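PDB 3CTP: periplasmic binding protein/LacI transcriptional regulator from Alkaliphilus metalliredigens, which probably represses transcription by binding DNA as a LacI-family regulator, and holds the sugar D-xylulofuranose in its periplasmic-binding-protein-like part. Local coordinates for residues T292-E295 and L296-I300. Sequence-based numbering, arbitrary orientation.
Sequences TIIE and LLIKI
Two successive turns of the amphipathic alpha-helix 286-302, which packs on the mixed, largely parallel sheet holding strands 119-123 and 311-318 in this periplasmic-binding-protein-like fold, meet where Thr292 and Leu296 lie side by side. With CG2 anti to the backbone N (OG1 at chi1 -63°), the Thr292 methyl is turned along the helix, 3.7 Å from Leu296 CD1. A threonine suits this buried place because its methyl packs while its OG1, beside the backbone N, bonds back to Ala288 O. Leu296 extends the apolar row onto Tyr311 of strand 311-318, and an alanine here would probably open a gap beside Tyr311 and leave the Thr292 methyl without its neighbour. Four i to i+4 backbone bonds hold the turns together: Leu296 N to Thr292 O, Leu297 N to Ile293 O and Ile298 N to Ile294 O are each 2.9 Å long. The fourth, Lys299 N to Glu295 O, is more bent and stretches to 3.2 Å. Ile293, Ile294 and Leu297 present bulky aliphatic chains to Ile121 of strand 119-123, filling the buried side of the helix. One turn on, Ile294 CG2 lies a loose 4.3 Å from Ile298 CG1. Glu295 and Lys299, both partly exposed, carry their charges away from this apolar face. Glu295 OE2 forms a salt bridge with Lys89 NZ; its OE1 stays 5.0 Å from Lys299 NZ, too far for direct pairing. A water spans that interval, donating to Glu295 OE1 at 2.7 Å and weakly accepting from Lys299 NZ at 3.3 Å.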
ATOM      1  N   THR A 292      18.690  -6.959   8.837  1.00  8.88           N
ATOM      2  CA  THR A 292      19.917  -6.194   9.045  1.00  9.68           C
ATOM      3  C   THR A 292      19.625  -4.885   9.774  1.00  9.03           C
ATOM      4  O   THR A 292      20.325  -4.505  10.691  1.00  9.57           O
ATOM      5  CB  THR A 292      20.596  -5.961   7.690  1.00 10.33           C
ATOM      6  OG1 THR A 292      20.957  -7.250   7.168  1.00 11.32           O
ATOM      7  CG2 THR A 292      21.863  -5.085   7.822  1.00 10.12           C
ATOM      8  N   ILE A 293      18.564  -4.196   9.344  1.00  7.70           N
ATOM      9  CA  ILE A 293      18.217  -2.925   9.954  1.00  8.26           C
ATOM     10  C   ILE A 293      17.957  -3.138  11.446  1.00  9.30           C
ATOM     11  O   ILE A 293      18.451  -2.382  12.301  1.00 10.45           O
ATOM     12  CB  ILE A 293      16.953  -2.373   9.268  1.00  9.47           C
ATOM     13  CG1 ILE A 293      17.272  -1.887   7.847  1.00  9.75           C
ATOM     14  CG2 ILE A 293      16.274  -1.310  10.114  1.00 12.01           C
ATOM     15  CD1 ILE A 293      16.023  -1.584   6.978  1.00 10.69           C
ATOM     16  N   ILE A 294      17.180  -4.179  11.773  1.00  8.43           N
ATOM     17  CA  ILE A 294      16.856  -4.412  13.177  1.00  9.01           C
ATOM     18  C   ILE A 294      18.088  -4.896  13.965  1.00  9.51           C
ATOM     19  O   ILE A 294      18.340  -4.452  15.087  1.00 10.44           O
ATOM     20  CB  ILE A 294      15.699  -5.395  13.278  1.00  8.77           C
ATOM     21  CG1 ILE A 294      14.419  -4.697  12.822  1.00  8.56           C
ATOM     22  CG2 ILE A 294      15.575  -5.935  14.710  1.00 10.14           C
ATOM     23  CD1 ILE A 294      13.994  -3.521  13.697  1.00 10.33           C
ATOM     24  N   GLU A 295      18.871  -5.800  13.389  1.00  9.10           N
ATOM     25  CA  GLU A 295      20.071  -6.270  14.074  1.00 10.89           C
ATOM     26  C   GLU A 295      20.965  -5.113  14.436  1.00  9.91           C
ATOM     27  O   GLU A 295      21.464  -5.042  15.556  1.00 11.01           O
ATOM     28  CB  GLU A 295      20.874  -7.219  13.186  1.00 13.26           C
ATOM     29  CG  GLU A 295      20.365  -8.648  13.138  1.00 24.51           C
ATOM     30  CD  GLU A 295      20.305  -9.320  14.497  1.00 17.40           C
ATOM     31  OE1 GLU A 295      21.353  -9.431  15.191  1.00 26.76           O
ATOM     32  OE2 GLU A 295      19.210  -9.747  14.853  1.00 21.42           O
ATOM     33  N   LEU A 296      21.178  -4.201  13.493  1.00  8.19           N
ATOM     34  CA  LEU A 296      22.117  -3.098  13.728  1.00  8.78           C
ATOM     35  C   LEU A 296      21.513  -2.076  14.693  1.00  9.57           C
ATOM     36  O   LEU A 296      22.203  -1.556  15.580  1.00 10.03           O
ATOM     37  CB  LEU A 296      22.490  -2.427  12.410  1.00  9.59           C
ATOM     38  CG  LEU A 296      23.252  -3.334  11.457  1.00  9.16           C
ATOM     39  CD1 LEU A 296      23.429  -2.665  10.091  1.00  9.42           C
ATOM     40  CD2 LEU A 296      24.642  -3.674  12.063  1.00 12.40           C
ATOM     41  N   LEU A 297      20.230  -1.762  14.532  1.00  8.77           N
ATOM     42  CA  LEU A 297      19.632  -0.806  15.470  1.00  9.18           C
ATOM     43  C   LEU A 297      19.724  -1.338  16.904  1.00 10.04           C
ATOM     44  O   LEU A 297      20.025  -0.587  17.848  1.00 10.82           O
ATOM     45  CB  LEU A 297      18.159  -0.514  15.077  1.00  9.26           C
ATOM     46  CG  LEU A 297      17.465   0.534  15.952  1.00 11.96           C
ATOM     47  CD1 LEU A 297      18.174   1.874  15.837  1.00 12.36           C
ATOM     48  CD2 LEU A 297      15.981   0.644  15.537  1.00 10.38           C
ATOM     49  N   ILE A 298      19.496  -2.633  17.086  1.00  9.27           N
ATOM     50  CA  ILE A 298      19.562  -3.196  18.432  1.00 12.22           C
ATOM     51  C   ILE A 298      21.001  -3.125  18.991  1.00 12.72           C
ATOM     52  O   ILE A 298      21.213  -2.896  20.187  1.00 12.79           O
ATOM     53  CB  ILE A 298      19.061  -4.639  18.445  1.00 14.54           C
ATOM     54  CG1 ILE A 298      17.547  -4.708  18.274  1.00 22.38           C
ATOM     55  CG2 ILE A 298      19.522  -5.370  19.720  1.00 16.94           C
ATOM     56  CD1 ILE A 298      16.805  -3.879  19.236  1.00 26.48           C
ATOM     57  N   LYS A 299      21.996  -3.295  18.126  1.00 12.94           N
ATOM     58  CA  LYS A 299      23.389  -3.083  18.599  1.00 13.86           C
ATOM     59  C   LYS A 299      23.594  -1.676  19.127  1.00 14.55           C
ATOM     60  O   LYS A 299      24.212  -1.477  20.198  1.00 16.80           O
ATOM     61  CB  LYS A 299      24.412  -3.346  17.476  1.00 13.22           C
ATOM     62  CG  LYS A 299      24.568  -4.785  17.135  1.00 17.46           C
ATOM     63  CD  LYS A 299      25.717  -4.948  16.132  1.00 18.65           C
ATOM     64  CE  LYS A 299      25.578  -6.242  15.381  1.00 24.80           C
ATOM     65  NZ  LYS A 299      25.816  -7.377  16.284  1.00 24.42           N
ATOM     66  N   ILE A 300      23.104  -0.685  18.392  1.00 14.71           N
ATOM     67  CA  ILE A 300      23.260   0.693  18.820  1.00 14.33           C
ATOM     68  C   ILE A 300      22.477   0.894  20.125  1.00 15.70           C
ATOM     69  O   ILE A 300      22.986   1.490  21.072  1.00 15.50           O
ATOM     70  CB  ILE A 300      22.808   1.732  17.765  1.00 14.42           C
ATOM     71  CG1 ILE A 300      23.522   1.546  16.414  1.00 14.48           C
ATOM     72  CG2 ILE A 300      23.034   3.164  18.276  1.00 16.05           C
ATOM     73  CD1 ILE A 300      25.012   1.733  16.498  1.00 17.37           C
TER
HETATM   74  O   HOH W   1      23.889  -9.264  14.382  1.00 43.74           O